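Local coordinates for formiminoglutamase (Trypanosoma cruzi, PDB 4MYK), which probably hydrolyses N-formimino-L-glutamate to L-glutamate and formamide, as an arginase-like enzyme with manganese ions in its active site, at residues 218-221 against 222-226; 173-177 against 178-182. The protein carries 1 engineered substitution. One frame throughout, in Å; residues are numbered along the deposited sequence.

Contact 1 of 2, residues 218-221 against 222-226; sequences AALE and DAFGL
The Phe224 ring has one face turned to Leu220, which covers it twice: methyl CD1 stands 4.1 Å from the ring centroid in a CH-pi contact, and the carbonyl Leu220 O sits off-centre over the same face, nearest Phe224 CG and CD2. Beside them Leu220 CG comes to 3.7 Å from Phe224 CE2. This is the i/i+4 pairing of one helical turn, in helix 216-227 of the arginase α/β fold. Different first torsions bring the pair together: Leu220 has CG beside its carbonyl carbon (chi1 -178°), whereas Phe224 has CG beside its backbone N (chi1 -67°); the end of Leu220 comes back over the ring, and the two side chains cross at a slant. Bulky apolar residues suit this buried flank, where both meet Ile143 of the central sheet and Met264, Leu267 and Ala268 of helix 258-270 are divided between them. Ala223 CB, 4.1 Å from Leu220 CD1, is small enough to let the helix lie close to Phe183 and Ile143. Asp222 belongs on the exposed flank; its CB lies 3.2 Å from Ala219 O, and its OD2 forms a salt bridge with Lys214. Successive backbone bonds hold the turn, among them Phe224 N to Leu220 O at 3.0 Å. The last of those between 218-221 and 222-226 comes from the exposed Gly225, whose N reaches Glu221 O at 3.0 Å, in the plane of that carbonyl.

Contact 2 of 2, residues 173-177 against 178-182; sequences SSFSG and KRFVE
Phe175 presents the edge of its ring to the start of the next strand: its CZ lies 3.7 Å from Phe180 CB and 3.9 Å from Arg179 O, both near the ring plane. The two phenylalanine side chains cross at about a right angle. With CG anti to the backbone N (chi1 178°), the Phe175 ring reaches across the turn to a residue five positions later. Two backbone bonds are made in the turn. Phe180 N donates to Gly177 O at 3.0 Å, approaching from above the carbonyl plane instead of along a lone pair. The other, from Arg179 N to Ser176 O, is less certain, because that nitrogen is crowded in the model. Ser176 OG rests 3.9 Å from Lys178 CG, a small polar group beside the aliphatic stem of a lysine at the surface. This short 3-10-like turn delivers the chain into strand 180-185 of the parallel sheet of the arginase/deacetylase fold, between strands 141-145 and 204-207. Both phenylalanines are buried, and large apolar rings suit the packing of the turn on strand 141-145: Phe175 touches Val142, and also Leu133 of helix 125-135, while Phe180 touches Val142 and Asn144, its side chain about 8 Å from that of the manganese ligand Asp146. Arg179 bends at chi3 (62°) and leads away from the turn: NH1 forms a salt bridge with Asp139, and NE donates to Thr227 O at the end of helix 216-227, where a positive charge would probably suit the helix dipole. Lys178 O accepts a hydrogen bond from His204 NE2.

Both contacts are local, and they come in series along the chain without nesting or crossing. Contact 2 is met first, where the loop after helix 165-170 turns into strand 180-185. The chain then passes through helix 192-200, strand 204-207 and helix 208-214 before reaching contact 1 in helix 216-227. That helix belongs to the crossover from strand 204-207 to strand 231-236, which passes strands 180-185 and 141-145 in the sheet. The two contacts therefore meet directly: Leu226 CD1 packs 3.9 Å from Val181 CG2, and Leu226 O lies 3.5 Å from Arg179 CG. Together they join the helix to the strand that it covers.

Contact 1 of 2, residues 218-221 against 222-226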
ATOM      1  N   ALA A 218       5.855  -3.494 -20.326  1.00 20.81           N
ATOM      2  CA  ALA A 218       5.461  -3.310 -21.726  1.00 23.41           C
ATOM      3  C   ALA A 218       5.479  -1.838 -22.137  1.00 18.10           C
ATOM      4  O   ALA A 218       5.924  -1.491 -23.229  1.00 21.73           O
ATOM      5  CB  ALA A 218       4.080  -3.901 -21.976  1.00 18.61           C
ATOM      6  N   ALA A 219       4.970  -0.981 -21.263  1.00 17.45           N
ATOM      7  CA  ALA A 219       4.993   0.449 -21.501  1.00 16.76           C
ATOM      8  C   ALA A 219       6.433   0.942 -21.584  1.00 18.90           C
ATOM      9  O   ALA A 219       6.760   1.762 -22.431  1.00 17.14           O
ATOM     10  CB  ALA A 219       4.252   1.173 -20.387  1.00 18.12           C
ATOM     11  N   LEU A 220       7.286   0.438 -20.691  1.00 16.65           N
ATOM     12  CA  LEU A 220       8.708   0.796 -20.684  1.00 18.61           C
ATOM     13  C   LEU A 220       9.476   0.237 -21.893  1.00 18.98           C
ATOM     14  O   LEU A 220      10.440   0.834 -22.348  1.00 18.67           O
ATOM     15  CB  LEU A 220       9.378   0.339 -19.389  1.00 16.93           C
ATOM     16  CG  LEU A 220      10.857   0.706 -19.256  1.00 16.79           C
ATOM     17  CD1 LEU A 220      11.029   2.201 -19.304  1.00 16.20           C
ATOM     18  CD2 LEU A 220      11.404   0.171 -17.972  1.00 18.00           C
ATOM     19  N   GLU A 221       9.059  -0.913 -22.409  1.00 18.23           N
ATOM     20  CA  GLU A 221       9.614  -1.414 -23.661  1.00 20.48           C
ATOM     21  C   GLU A 221       9.346  -0.409 -24.763  1.00 20.14           C
ATOM     22  O   GLU A 221      10.241  -0.025 -25.520  1.00 20.04           O
ATOM     23  CB  GLU A 221       9.003  -2.765 -24.018  1.00 21.86           C
ATOM     24  CG  GLU A 221       9.599  -3.902 -23.214  1.00 24.78           C
ATOM     25  CD  GLU A 221       8.842  -5.206 -23.377  1.00 32.42           C
ATOM     26  OE1 GLU A 221       7.714  -5.185 -23.915  1.00 32.78           O
ATOM     27  OE2 GLU A 221       9.379  -6.250 -22.950  1.00 32.60           O
ATOM     28  N   ASP A 222       8.098   0.027 -24.835  1.00 17.75           N
ATOM     29  CA  ASP A 222       7.702   1.047 -25.788  1.00 18.94           C
ATOM     30  C   ASP A 222       8.620   2.258 -25.651  1.00 17.20           C
ATOM     31  O   ASP A 222       9.080   2.814 -26.655  1.00 20.65           O
ATOM     32  CB  ASP A 222       6.231   1.452 -25.564  1.00 19.20           C
ATOM     33  CG  ASP A 222       5.231   0.376 -26.027  1.00 21.26           C
ATOM     34  OD1 ASP A 222       5.656  -0.700 -26.490  1.00 21.89           O
ATOM     35  OD2 ASP A 222       4.008   0.612 -25.928  1.00 22.22           O
ATOM     36  N   ALA A 223       8.882   2.656 -24.407  1.00 16.41           N
ATOM     37  CA  ALA A 223       9.698   3.831 -24.113  1.00 17.59           C
ATOM     38  C   ALA A 223      11.134   3.695 -24.639  1.00 19.03           C
ATOM     39  O   ALA A 223      11.689   4.650 -25.188  1.00 18.26           O
ATOM     40  CB  ALA A 223       9.688   4.146 -22.601  1.00 13.11           C
ATOM     41  N   PHE A 224      11.732   2.514 -24.479  1.00 16.33           N
ATOM     42  CA  PHE A 224      13.084   2.277 -25.008  1.00 20.52           C
ATOM     43  C   PHE A 224      13.114   2.215 -26.545  1.00 20.62           C
ATOM     44  O   PHE A 224      14.149   2.450 -27.176  1.00 20.90           O
ATOM     45  CB  PHE A 224      13.693   1.004 -24.424  1.00 18.03           C
ATOM     46  CG  PHE A 224      13.983   1.092 -22.965  1.00 20.09           C
ATOM     47  CD1 PHE A 224      14.325   2.304 -22.392  1.00 17.24           C
ATOM     48  CD2 PHE A 224      13.924  -0.042 -22.158  1.00 19.46           C
ATOM     49  CE1 PHE A 224      14.603   2.383 -21.041  1.00 20.24           C
ATOM     50  CE2 PHE A 224      14.196   0.037 -20.799  1.00 16.91           C
ATOM     51  CZ  PHE A 224      14.541   1.245 -20.245  1.00 17.60           C
ATOM     52  N   GLY A 225      11.971   1.880 -27.134  1.00 22.02           N
ATOM     53  CA  GLY A 225      11.822   1.928 -28.572  1.00 20.17           C
ATOM     54  C   GLY A 225      11.963   3.351 -29.060  1.00 20.11           C
ATOM     55  O   GLY A 225      12.570   3.601 -30.094  1.00 23.99           O
ATOM     56  N   LEU A 226      11.397   4.280 -28.297  1.00 17.44           N
ATOM     57  CA  LEU A 226      11.474   5.709 -28.583  1.00 20.43           C
ATOM     58  C   LEU A 226      12.845   6.314 -28.253  1.00 18.09           C
ATOM     59  O   LEU A 226      13.410   7.059 -29.047  1.00 19.44           O
ATOM     60  CB  LEU A 226      10.368   6.460 -27.824  1.00 21.24           C
ATOM     61  CG  LEU A 226       8.923   6.200 -28.263  1.00 18.16           C
ATOM     62  CD1 LEU A 226       7.929   6.694 -27.233  1.00 14.34           C
ATOM     63  CD2 LEU A 226       8.669   6.842 -29.617  1.00 19.70           C
TER

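Contact 2 of 2, residues 173-177 against 178-182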
ATOM      1  N   SER A 173      21.696  21.504 -27.976  1.00 29.77           N
ATOM      2  CA  SER A 173      21.793  21.388 -29.431  1.00 29.34           C
ATOM      3  C   SER A 173      21.847  19.934 -29.863  1.00 27.79           C
ATOM      4  O   SER A 173      21.125  19.510 -30.768  1.00 27.52           O
ATOM      5  CB  SER A 173      23.058  22.083 -29.948  1.00 32.73           C
ATOM      6  OG  SER A 173      23.058  23.467 -29.655  1.00 40.34           O
ATOM      7  N   SER A 174      22.722  19.176 -29.216  1.00 27.15           N
ATOM      8  CA  SER A 174      23.021  17.812 -29.638  1.00 25.68           C
ATOM      9  C   SER A 174      21.859  16.836 -29.457  1.00 23.89           C
ATOM     10  O   SER A 174      21.757  15.847 -30.187  1.00 25.06           O
ATOM     11  CB  SER A 174      24.248  17.308 -28.884  1.00 27.06           C
ATOM     12  OG  SER A 174      24.116  17.585 -27.504  1.00 25.88           O
ATOM     13  N   PHE A 175      20.978  17.127 -28.502  1.00 21.78           N
ATOM     14  CA  PHE A 175      19.975  16.159 -28.067  1.00 22.14           C
ATOM     15  C   PHE A 175      18.647  16.283 -28.782  1.00 21.31           C
ATOM     16  O   PHE A 175      18.039  17.361 -28.796  1.00 23.71           O
ATOM     17  CB  PHE A 175      19.742  16.264 -26.557  1.00 25.58           C
ATOM     18  CG  PHE A 175      18.688  15.325 -26.049  1.00 22.08           C
ATOM     19  CD1 PHE A 175      18.845  13.939 -26.189  1.00 22.10           C
ATOM     20  CD2 PHE A 175      17.534  15.814 -25.438  1.00 22.96           C
ATOM     21  CE1 PHE A 175      17.862  13.052 -25.730  1.00 18.05           C
ATOM     22  CE2 PHE A 175      16.541  14.938 -24.974  1.00 19.54           C
ATOM     23  CZ  PHE A 175      16.705  13.557 -25.118  1.00 19.72           C
ATOM     24  N   SER A 176      18.189  15.166 -29.342  1.00 18.71           N
ATOM     25  CA  SER A 176      16.933  15.129 -30.073  1.00 20.24           C
ATOM     26  C   SER A 176      15.751  14.769 -29.182  1.00 22.37           C
ATOM     27  O   SER A 176      15.698  13.677 -28.614  1.00 21.84           O
ATOM     28  CB  SER A 176      17.006  14.146 -31.237  1.00 25.30           C
ATOM     29  OG  SER A 176      15.754  14.073 -31.907  1.00 22.37           O
ATOM     30  N   GLY A 177      14.795  15.688 -29.102  1.00 24.58           N
ATOM     31  CA  GLY A 177      13.601  15.521 -28.295  1.00 19.42           C
ATOM     32  C   GLY A 177      12.700  14.363 -28.675  1.00 18.16           C
ATOM     33  O   GLY A 177      11.959  13.873 -27.833  1.00 19.18           O
ATOM     34  N   LYS A 178      12.739  13.929 -29.931  1.00 18.47           N
ATOM     35  CA  LYS A 178      11.974  12.757 -30.337  1.00 20.10           C
ATOM     36  C   LYS A 178      12.432  11.548 -29.546  1.00 17.63           C
ATOM     37  O   LYS A 178      11.788  10.506 -29.565  1.00 19.04           O
ATOM     38  CB  LYS A 178      12.150  12.459 -31.823  1.00 21.42           C
ATOM     39  CG  LYS A 178      11.925  13.626 -32.746  1.00 27.18           C
ATOM     40  CD  LYS A 178      12.116  13.185 -34.201  1.00 31.08           C
ATOM     41  CE  LYS A 178      12.827  14.265 -35.022  1.00 35.43           C
ATOM     42  NZ  LYS A 178      13.126  13.846 -36.422  1.00 32.50           N
ATOM     43  N   ARG A 179      13.561  11.681 -28.861  1.00 17.99           N
ATOM     44  CA  ARG A 179      14.112  10.563 -28.090  1.00 19.18           C
ATOM     45  C   ARG A 179      14.037  10.793 -26.582  1.00 16.09           C
ATOM     46  O   ARG A 179      14.787  10.209 -25.809  1.00 13.78           O
ATOM     47  CB  ARG A 179      15.530  10.235 -28.558  1.00 18.69           C
ATOM     48  CG  ARG A 179      15.528   9.640 -29.962  1.00 17.78           C
ATOM     49  CD  ARG A 179      16.919   9.491 -30.525  1.00 17.49           C
ATOM     50  NE  ARG A 179      17.737   8.581 -29.735  1.00 18.20           N
ATOM     51  CZ  ARG A 179      18.982   8.249 -30.054  1.00 18.63           C
ATOM     52  NH1 ARG A 179      19.535   8.755 -31.148  1.00 21.98           N
ATOM     53  NH2 ARG A 179      19.668   7.416 -29.288  1.00 20.04           N
ATOM     54  N   PHE A 180      13.091  11.640 -26.186  1.00 20.15           N
ATOM     55  CA  PHE A 180      12.850  11.923 -24.778  1.00 18.82           C
ATOM     56  C   PHE A 180      11.457  11.487 -24.331  1.00 17.80           C
ATOM     57  O   PHE A 180      10.450  11.858 -24.924  1.00 18.42           O
ATOM     58  CB  PHE A 180      13.088  13.401 -24.464  1.00 17.63           C
ATOM     59  CG  PHE A 180      12.739  13.778 -23.059  1.00 16.29           C
ATOM     60  CD1 PHE A 180      13.437  13.248 -21.994  1.00 17.00           C
ATOM     61  CD2 PHE A 180      11.716  14.667 -22.802  1.00 19.26           C
ATOM     62  CE1 PHE A 180      13.110  13.594 -20.695  1.00 18.26           C
ATOM     63  CE2 PHE A 180      11.390  15.017 -21.503  1.00 19.37           C
ATOM     64  CZ  PHE A 180      12.089  14.481 -20.453  1.00 13.92           C
ATOM     65  N   VAL A 181      11.412  10.685 -23.277  1.00 18.62           N
ATOM     66  CA  VAL A 181      10.143  10.219 -22.740  1.00 19.08           C
ATOM     67  C   VAL A 181       9.982  10.592 -21.262  1.00 17.93           C
ATOM     68  O   VAL A 181      10.881  10.379 -20.449  1.00 16.65           O
ATOM     69  CB  VAL A 181       9.971   8.698 -22.921  1.00 19.23           C
ATOM     70  CG1 VAL A 181       8.668   8.234 -22.290  1.00 16.06           C
ATOM     71  CG2 VAL A 181      10.019   8.335 -24.393  1.00 17.64           C
ATOM     72  N   GLU A 182       8.834  11.183 -20.946  1.00 18.18           N
ATOM     73  CA  GLU A 182       8.399  11.380 -19.572  1.00 19.54           C
ATOM     74  C   GLU A 182       7.549  10.171 -19.241  1.00 17.26           C
ATOM     75  O   GLU A 182       6.524   9.941 -19.876  1.00 17.23           O
ATOM     76  CB  GLU A 182       7.557  12.648 -19.448  1.00 20.99           C
ATOM     77  CG  GLU A 182       8.286  13.936 -19.814  1.00 20.93           C
ATOM     78  CD  GLU A 182       9.108  14.511 -18.668  1.00 22.78           C
ATOM     79  OE1 GLU A 182       9.477  13.765 -17.742  1.00 18.39           O
ATOM     80  OE2 GLU A 182       9.390  15.727 -18.695  1.00 30.03           O
TER